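Local structure of mandelate racemase/muconate lactonizing protein (Paenibacillus sp., 3V5C) at residues A[124-136]-A[324-338]. The protein probably dehydrates galacturonate as a magnesium-dependent lyase of the enolase superfamily. The protein carries 1 engineered substitution. Numbering follows the deposited sequence.
Sequences ASLVVPCYDTSLY and HLSAAVRNFEFVEYD
Thr133 and Glu336 are joined by a short hydrogen bond from OG1 to OE2, 2.6 Å. The hydroxyl meets the anti lone pair of OE2. Thr133 reaches it because OG1 stands anti to the backbone N (chi1 -160°); the methyl CG2 then lies against Tyr337 O. The Glu336 chain is extended and crosses the Tyr131 phenol at a slant, the carboxylate plane 37° from that of the ring. Its CA sits over one face of that ring, a CH-pi contact 4.2 Å from the centroid. Its CG lies 3.3 Å from Tyr131 OH. That hydroxyl makes no hydrogen bond to the carboxylate, but both contact Lys168, by a hydrogen bond and a salt bridge respectively. Glu336 OE1 accepts from Cys312 N, so both carboxylate oxygens are held. With an alanine in place of Glu336, Lys168 would probably lose this salt bridge and the Thr133 hydroxyl its acceptor. At its edge the Tyr131 ring meets Phe334 in an offset edge-to-face pair, the tyrosine edge toward the phenylalanine face, planes at 79°. CD2 of Tyr131 comes within 3.4 Å of Phe334 CB. Phe334 also packs on Pro129 CB. Earlier on the strand, Val128 CG1 touches Phe332 CE1 at 3.6 Å and Val335 CG2 at 3.8 Å. Val128 CG2 rests on Ser326 OG, which bonds to Gly323 O. Four backbone hydrogen bonds pair the strands, with Val335 and Tyr337 N donating to Pro129 and Tyr131 O, and Tyr131 and Thr133 N to Val335 and Tyr337 O. This parallel pairing of strands 126-135 and 335-337, distant in sequence, is consistent with the closure of the barrel in the enolase fold.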
ATOM      1  N   ALA A 124      -4.872  15.312 -17.980  1.00 32.99           N
ATOM      2  CA  ALA A 124      -4.294  15.844 -16.752  1.00 32.25           C
ATOM      3  C   ALA A 124      -3.379  14.795 -16.129  1.00 26.67           C
ATOM      4  O   ALA A 124      -3.684  13.599 -16.142  1.00 29.04           O
ATOM      5  CB  ALA A 124      -5.383  16.261 -15.768  1.00 28.89           C
ATOM      6  N   SER A 125      -2.248  15.248 -15.599  1.00 23.80           N
ATOM      7  CA  SER A 125      -1.320  14.345 -14.928  1.00 24.49           C
ATOM      8  C   SER A 125      -1.919  13.833 -13.629  1.00 22.61           C
ATOM      9  O   SER A 125      -2.622  14.573 -12.926  1.00 26.79           O
ATOM     10  CB  SER A 125       0.010  15.046 -14.643  1.00 24.82           C
ATOM     11  OG  SER A 125       0.699  15.313 -15.849  1.00 27.81           O
ATOM     12  N   LEU A 126      -1.622  12.572 -13.315  1.00 23.04           N
ATOM     13  CA  LEU A 126      -2.032  11.966 -12.057  1.00 16.95           C
ATOM     14  C   LEU A 126      -0.954  12.167 -11.009  1.00 15.71           C
ATOM     15  O   LEU A 126       0.139  11.612 -11.107  1.00 18.42           O
ATOM     16  CB  LEU A 126      -2.319  10.472 -12.219  1.00 16.04           C
ATOM     17  CG  LEU A 126      -2.894   9.836 -10.949  1.00 16.67           C
ATOM     18  CD1 LEU A 126      -4.108  10.615 -10.460  1.00 23.62           C
ATOM     19  CD2 LEU A 126      -3.236   8.386 -11.177  1.00 19.12           C
ATOM     20  N   VAL A 127      -1.283  12.968 -10.009  1.00 15.22           N
ATOM     21  CA  VAL A 127      -0.369  13.267  -8.909  1.00 16.38           C
ATOM     22  C   VAL A 127      -1.104  12.884  -7.628  1.00 15.52           C
ATOM     23  O   VAL A 127      -2.210  13.351  -7.387  1.00 16.35           O
ATOM     24  CB  VAL A 127       0.005  14.783  -8.893  1.00 18.13           C
ATOM     25  CG1 VAL A 127       0.958  15.105  -7.754  1.00 18.18           C
ATOM     26  CG2 VAL A 127       0.623  15.201 -10.241  1.00 18.93           C
ATOM     27  N   VAL A 128      -0.488  12.030  -6.811  1.00 10.74           N
ATOM     28  CA  VAL A 128      -1.188  11.392  -5.703  1.00 13.12           C
ATOM     29  C   VAL A 128      -0.416  11.614  -4.402  1.00 11.61           C
ATOM     30  O   VAL A 128       0.792  11.419  -4.364  1.00 13.41           O
ATOM     31  CB  VAL A 128      -1.304   9.857  -5.961  1.00 12.29           C
ATOM     32  CG1 VAL A 128      -2.212   9.189  -4.963  1.00 11.80           C
ATOM     33  CG2 VAL A 128      -1.817   9.584  -7.371  1.00 12.80           C
ATOM     34  N   PRO A 129      -1.107  12.024  -3.331  1.00 11.83           N
ATOM     35  CA  PRO A 129      -0.381  12.166  -2.062  1.00 11.06           C
ATOM     36  C   PRO A 129       0.292  10.863  -1.635  1.00 12.66           C
ATOM     37  O   PRO A 129      -0.257   9.790  -1.842  1.00 12.05           O
ATOM     38  CB  PRO A 129      -1.490  12.523  -1.063  1.00 12.46           C
ATOM     39  CG  PRO A 129      -2.565  13.142  -1.916  1.00 17.48           C
ATOM     40  CD  PRO A 129      -2.531  12.373  -3.203  1.00 15.62           C
ATOM     41  N   CYS A 130       1.474  10.952  -1.043  1.00 11.15           N
ATOM     42  CA  CYS A 130       2.098   9.775  -0.464  1.00 10.95           C
ATOM     43  C   CYS A 130       2.664  10.116   0.899  1.00 13.00           C
ATOM     44  O   CYS A 130       2.764  11.290   1.270  1.00 12.57           O
ATOM     45  CB  CYS A 130       3.228   9.251  -1.345  1.00  8.84           C
ATOM     46  SG  CYS A 130       4.597  10.419  -1.676  1.00 13.22           S
ATOM     47  N   TYR A 131       3.034   9.080   1.640  1.00 11.25           N
ATOM     48  CA  TYR A 131       3.704   9.272   2.914  1.00  9.25           C
ATOM     49  C   TYR A 131       4.818   8.272   3.079  1.00  8.38           C
ATOM     50  O   TYR A 131       4.827   7.205   2.473  1.00 10.54           O
ATOM     51  CB  TYR A 131       2.732   9.193   4.116  1.00  9.80           C
ATOM     52  CG  TYR A 131       2.138   7.821   4.430  1.00 11.18           C
ATOM     53  CD1 TYR A 131       2.886   6.844   5.082  1.00 10.91           C
ATOM     54  CD2 TYR A 131       0.821   7.527   4.110  1.00 15.11           C
ATOM     55  CE1 TYR A 131       2.345   5.614   5.392  1.00 14.25           C
ATOM     56  CE2 TYR A 131       0.259   6.296   4.425  1.00 13.49           C
ATOM     57  CZ  TYR A 131       1.030   5.337   5.054  1.00 12.87           C
ATOM     58  OH  TYR A 131       0.504   4.111   5.371  1.00 13.57           O
ATOM     59  N   ASP A 132       5.797   8.665   3.884  1.00 10.19           N
ATOM     60  CA  ASP A 132       6.984   7.877   4.103  1.00 12.57           C
ATOM     61  C   ASP A 132       6.695   6.882   5.213  1.00 10.42           C
ATOM     62  O   ASP A 132       6.519   7.277   6.366  1.00 10.45           O
ATOM     63  CB  ASP A 132       8.109   8.829   4.517  1.00 11.95           C
ATOM     64  CG  ASP A 132       9.425   8.128   4.736  1.00 14.81           C
ATOM     65  OD1 ASP A 132       9.470   6.885   4.722  1.00 13.64           O
ATOM     66  OD2 ASP A 132      10.433   8.839   4.957  1.00 21.00           O
ATOM     67  N   THR A 133       6.656   5.591   4.872  1.00  9.24           N
ATOM     68  CA  THR A 133       6.287   4.559   5.844  1.00  8.21           C
ATOM     69  C   THR A 133       7.480   3.886   6.553  1.00 10.49           C
ATOM     70  O   THR A 133       7.293   2.937   7.317  1.00 12.42           O
ATOM     71  CB  THR A 133       5.420   3.478   5.136  1.00  9.73           C
ATOM     72  OG1 THR A 133       4.666   2.739   6.108  1.00 12.37           O
ATOM     73  CG2 THR A 133       6.300   2.530   4.332  1.00 13.25           C
ATOM     74  N   SER A 134       8.691   4.417   6.349  1.00 10.69           N
ATOM     75  CA  SER A 134       9.919   3.691   6.695  1.00 11.28           C
ATOM     76  C   SER A 134      10.465   3.959   8.100  1.00  9.55           C
ATOM     77  O   SER A 134      11.582   3.542   8.403  1.00 12.12           O
ATOM     78  CB  SER A 134      11.031   4.008   5.672  1.00 12.23           C
ATOM     79  OG  SER A 134      11.449   5.366   5.764  1.00 13.14           O
ATOM     80  N   LEU A 135       9.706   4.655   8.934  1.00 11.62           N
ATOM     81  CA  LEU A 135      10.204   5.044  10.260  1.00  9.77           C
ATOM     82  C   LEU A 135       9.928   3.961  11.322  1.00 10.25           C
ATOM     83  O   LEU A 135       9.038   4.103  12.149  1.00 12.83           O
ATOM     84  CB  LEU A 135       9.634   6.412  10.644  1.00 10.61           C
ATOM     85  CG  LEU A 135       9.999   7.552   9.688  1.00 10.84           C
ATOM     86  CD1 LEU A 135       9.289   8.868  10.067  1.00 13.97           C
ATOM     87  CD2 LEU A 135      11.500   7.748   9.659  1.00 14.74           C
ATOM     88  N   TYR A 136      10.693   2.871  11.245  1.00 10.62           N
ATOM     89  CA  TYR A 136      10.605   1.728  12.144  1.00 10.06           C
ATOM     90  C   TYR A 136      11.326   1.993  13.479  1.00 11.32           C
ATOM     91  O   TYR A 136      11.715   3.132  13.743  1.00 12.39           O
ATOM     92  CB  TYR A 136      11.104   0.450  11.429  1.00  8.70           C
ATOM     93  CG  TYR A 136      10.009  -0.131  10.542  1.00 11.59           C
ATOM     94  CD1 TYR A 136       9.490   0.609   9.481  1.00 14.27           C
ATOM     95  CD2 TYR A 136       9.461  -1.381  10.805  1.00 13.69           C
ATOM     96  CE1 TYR A 136       8.453   0.115   8.699  1.00 14.30           C
ATOM     97  CE2 TYR A 136       8.423  -1.881  10.021  1.00 13.06           C
ATOM     98  CZ  TYR A 136       7.937  -1.129   8.976  1.00 13.61           C
ATOM     99  OH  TYR A 136       6.898  -1.632   8.221  1.00 13.49           O
ATOM    100  N   HIS A 324      -2.116   4.148  -9.179  1.00  9.49           N
ATOM    101  CA  HIS A 324      -3.154   4.036 -10.203  1.00 10.83           C
ATOM    102  C   HIS A 324      -4.551   3.837  -9.618  1.00 11.74           C
ATOM    103  O   HIS A 324      -5.527   4.369 -10.144  1.00 11.65           O
ATOM    104  CB  HIS A 324      -2.836   2.893 -11.173  1.00  9.76           C
ATOM    105  CG  HIS A 324      -1.734   3.206 -12.130  1.00 11.09           C
ATOM    106  ND1 HIS A 324      -1.964   3.506 -13.459  1.00 13.38           N
ATOM    107  CD2 HIS A 324      -0.395   3.274 -11.950  1.00 10.38           C
ATOM    108  CE1 HIS A 324      -0.808   3.733 -14.057  1.00 13.85           C
ATOM    109  NE2 HIS A 324       0.160   3.600 -13.165  1.00 13.06           N
ATOM    110  N   LEU A 325      -4.652   3.088  -8.520  1.00 11.16           N
ATOM    111  CA  LEU A 325      -5.955   2.833  -7.912  1.00 11.33           C
ATOM    112  C   LEU A 325      -6.630   4.135  -7.516  1.00 12.82           C
ATOM    113  O   LEU A 325      -7.856   4.256  -7.547  1.00 11.97           O
ATOM    114  CB  LEU A 325      -5.789   1.980  -6.655  1.00 11.49           C
ATOM    115  CG  LEU A 325      -7.048   1.714  -5.828  1.00 10.22           C
ATOM    116  CD1 LEU A 325      -8.053   0.913  -6.644  1.00 12.71           C
ATOM    117  CD2 LEU A 325      -6.691   0.975  -4.535  1.00 14.06           C
ATOM    118  N   SER A 326      -5.821   5.108  -7.109  1.00  9.51           N
ATOM    119  CA  SER A 326      -6.356   6.370  -6.624  1.00  9.50           C
ATOM    120  C   SER A 326      -7.317   7.021  -7.602  1.00 13.26           C
ATOM    121  O   SER A 326      -8.214   7.739  -7.170  1.00 13.26           O
ATOM    122  CB  SER A 326      -5.234   7.337  -6.241  1.00 11.41           C
ATOM    123  OG  SER A 326      -4.643   7.882  -7.397  1.00 13.48           O
ATOM    124  N   ALA A 327      -7.147   6.773  -8.904  1.00 11.92           N
ATOM    125  CA  ALA A 327      -8.032   7.392  -9.890  1.00 12.84           C
ATOM    126  C   ALA A 327      -9.456   6.841  -9.852  1.00 16.07           C
ATOM    127  O   ALA A 327     -10.365   7.454 -10.416  1.00 15.29           O
ATOM    128  CB  ALA A 327      -7.450   7.278 -11.309  1.00 13.58           C
ATOM    129  N   ALA A 328      -9.647   5.697  -9.195  1.00 13.21           N
ATOM    130  CA  ALA A 328     -10.958   5.039  -9.143  1.00 13.50           C
ATOM    131  C   ALA A 328     -11.682   5.224  -7.801  1.00 15.94           C
ATOM    132  O   ALA A 328     -12.791   4.711  -7.619  1.00 15.58           O
ATOM    133  CB  ALA A 328     -10.802   3.554  -9.447  1.00 12.47           C
ATOM    134  N   VAL A 329     -11.054   5.930  -6.861  1.00 13.48           N
ATOM    135  CA  VAL A 329     -11.613   6.077  -5.518  1.00 11.15           C
ATOM    136  C   VAL A 329     -11.604   7.544  -5.135  1.00 11.96           C
ATOM    137  O   VAL A 329     -10.563   8.203  -5.216  1.00 12.18           O
ATOM    138  CB  VAL A 329     -10.784   5.274  -4.508  1.00 11.83           C
ATOM    139  CG1 VAL A 329     -11.350   5.421  -3.096  1.00 12.99           C
ATOM    140  CG2 VAL A 329     -10.717   3.807  -4.909  1.00 13.19           C
ATOM    141  N   ARG A 330     -12.763   8.069  -4.759  1.00 10.93           N
ATOM    142  CA  ARG A 330     -12.873   9.480  -4.455  1.00 11.23           C
ATOM    143  C   ARG A 330     -12.067   9.828  -3.200  1.00 12.56           C
ATOM    144  O   ARG A 330     -11.236  10.739  -3.219  1.00 12.75           O
ATOM    145  CB  ARG A 330     -14.333   9.923  -4.278  1.00 13.94           C
ATOM    146  CG  ARG A 330     -14.431  11.423  -3.968  1.00 15.33           C
ATOM    147  CD  ARG A 330     -15.864  11.950  -3.905  1.00 12.39           C
ATOM    148  NE  ARG A 330     -16.590  11.415  -2.754  1.00 12.46           N
ATOM    149  CZ  ARG A 330     -17.532  10.473  -2.833  1.00 16.88           C
ATOM    150  NH1 ARG A 330     -17.874   9.966  -4.007  1.00 22.64           N
ATOM    151  NH2 ARG A 330     -18.137  10.047  -1.737  1.00 21.81           N
ATOM    152  N   ASN A 331     -12.331   9.108  -2.114  1.00  9.69           N
ATOM    153  CA  ASN A 331     -11.718   9.432  -0.835  1.00 11.27           C
ATOM    154  C   ASN A 331     -10.390   8.684  -0.628  1.00 13.10           C
ATOM    155  O   ASN A 331     -10.147   8.113   0.415  1.00 13.74           O
ATOM    156  CB  ASN A 331     -12.689   9.130   0.313  1.00 10.46           C
ATOM    157  CG  ASN A 331     -13.919  10.033   0.308  1.00 14.13           C
ATOM    158  OD1 ASN A 331     -13.908  11.132  -0.235  1.00 13.73           O
ATOM    159  ND2 ASN A 331     -14.991   9.562   0.944  1.00 12.78           N
ATOM    160  N   PHE A 332      -9.526   8.724  -1.629  1.00 13.02           N
ATOM    161  CA  PHE A 332      -8.232   8.056  -1.553  1.00 10.45           C
ATOM    162  C   PHE A 332      -7.298   8.968  -0.770  1.00 13.81           C
ATOM    163  O   PHE A 332      -7.138  10.149  -1.109  1.00 14.84           O
ATOM    164  CB  PHE A 332      -7.658   7.832  -2.965  1.00 10.54           C
ATOM    165  CG  PHE A 332      -6.393   7.042  -2.967  1.00 11.05           C
ATOM    166  CD1 PHE A 332      -5.168   7.677  -2.823  1.00 11.14           C
ATOM    167  CD2 PHE A 332      -6.424   5.668  -3.098  1.00 12.44           C
ATOM    168  CE1 PHE A 332      -3.999   6.945  -2.804  1.00 14.10           C
ATOM    169  CE2 PHE A 332      -5.254   4.934  -3.091  1.00 14.12           C
ATOM    170  CZ  PHE A 332      -4.041   5.587  -2.955  1.00 11.94           C
ATOM    171  N   GLU A 333      -6.680   8.420   0.275  1.00 12.26           N
ATOM    172  CA  GLU A 333      -5.853   9.214   1.178  1.00 10.46           C
ATOM    173  C   GLU A 333      -4.396   9.366   0.717  1.00 12.71           C
ATOM    174  O   GLU A 333      -3.944  10.480   0.439  1.00 14.49           O
ATOM    175  CB  GLU A 333      -5.905   8.591   2.589  1.00 10.34           C
ATOM    176  CG  GLU A 333      -7.246   8.760   3.259  1.00 11.42           C
ATOM    177  CD  GLU A 333      -7.468  10.165   3.755  1.00 18.04           C
ATOM    178  OE1 GLU A 333      -6.564  10.726   4.415  1.00 21.29           O
ATOM    179  OE2 GLU A 333      -8.545  10.711   3.480  1.00 20.26           O
ATOM    180  N   PHE A 334      -3.659   8.261   0.674  1.00 11.38           N
ATOM    181  CA  PHE A 334      -2.221   8.301   0.416  1.00 11.68           C
ATOM    182  C   PHE A 334      -1.738   7.002  -0.196  1.00 11.76           C
ATOM    183  O   PHE A 334      -2.269   5.935   0.106  1.00 12.78           O
ATOM    184  CB  PHE A 334      -1.429   8.393   1.724  1.00 15.99           C
ATOM    185  CG  PHE A 334      -1.529   9.696   2.444  1.00 12.38           C
ATOM    186  CD1 PHE A 334      -0.724  10.760   2.080  1.00 15.21           C
ATOM    187  CD2 PHE A 334      -2.336   9.813   3.561  1.00 13.99           C
ATOM    188  CE1 PHE A 334      -0.784  11.951   2.759  1.00 18.45           C
ATOM    189  CE2 PHE A 334      -2.402  11.012   4.248  1.00 20.98           C
ATOM    190  CZ  PHE A 334      -1.616  12.077   3.850  1.00 24.82           C
ATOM    191  N   VAL A 335      -0.691   7.096  -1.005  1.00  9.33           N
ATOM    192  CA  VAL A 335       0.139   5.950  -1.343  1.00  9.00           C
ATOM    193  C   VAL A 335       1.137   5.720  -0.184  1.00 12.49           C
ATOM    194  O   VAL A 335       1.853   6.634   0.218  1.00 12.02           O
ATOM    195  CB  VAL A 335       0.892   6.224  -2.659  1.00  9.14           C
ATOM    196  CG1 VAL A 335       1.937   5.143  -2.925  1.00 13.21           C
ATOM    197  CG2 VAL A 335      -0.097   6.296  -3.812  1.00 14.22           C
ATOM    198  N   GLU A 336       1.180   4.500   0.352  1.00 12.14           N
ATOM    199  CA  GLU A 336       2.149   4.147   1.397  1.00 13.20           C
ATOM    200  C   GLU A 336       3.496   3.845   0.735  1.00 12.88           C
ATOM    201  O   GLU A 336       3.644   2.831   0.046  1.00 11.75           O
ATOM    202  CB  GLU A 336       1.636   2.936   2.201  1.00 14.14           C
ATOM    203  CG  GLU A 336       2.576   2.516   3.303  1.00 12.54           C
ATOM    204  CD  GLU A 336       1.970   1.570   4.319  1.00 15.19           C
ATOM    205  OE1 GLU A 336       0.875   1.013   4.072  1.00 16.80           O
ATOM    206  OE2 GLU A 336       2.614   1.369   5.380  1.00 13.36           O
ATOM    207  N   TYR A 337       4.482   4.730   0.939  1.00 10.44           N
ATOM    208  CA  TYR A 337       5.735   4.695   0.168  1.00 10.26           C
ATOM    209  C   TYR A 337       6.950   4.196   0.955  1.00 10.29           C
ATOM    210  O   TYR A 337       7.262   4.728   2.031  1.00 11.15           O
ATOM    211  CB  TYR A 337       6.050   6.075  -0.420  1.00 13.21           C
ATOM    212  CG  TYR A 337       7.176   6.034  -1.410  1.00 10.87           C
ATOM    213  CD1 TYR A 337       8.491   6.262  -1.009  1.00 14.65           C
ATOM    214  CD2 TYR A 337       6.944   5.734  -2.747  1.00 12.43           C
ATOM    215  CE1 TYR A 337       9.530   6.214  -1.913  1.00 12.45           C
ATOM    216  CE2 TYR A 337       7.980   5.688  -3.663  1.00 13.85           C
ATOM    217  CZ  TYR A 337       9.274   5.926  -3.235  1.00 12.86           C
ATOM    218  OH  TYR A 337      10.324   5.882  -4.136  1.00 19.32           O
ATOM    219  N   ASP A 338       7.606   3.177   0.398  1.00 10.20           N
ATOM    220  CA  ASP A 338       8.884   2.644   0.869  1.00 12.29           C
ATOM    221  C   ASP A 338       9.849   2.781  -0.315  1.00 14.57           C
ATOM    222  O   ASP A 338       9.514   2.399  -1.435  1.00 14.15           O
ATOM    223  CB  ASP A 338       8.693   1.165   1.243  1.00 14.36           C
ATOM    224  CG  ASP A 338       9.748   0.634   2.205  1.00 17.59           C
ATOM    225  OD1 ASP A 338      10.505   1.434   2.813  1.00 15.48           O
ATOM    226  OD2 ASP A 338       9.788  -0.613   2.366  1.00 13.27           O
TER
HETATM  227  O   HOH W   1      10.173   5.697   2.334  1.00 18.13           O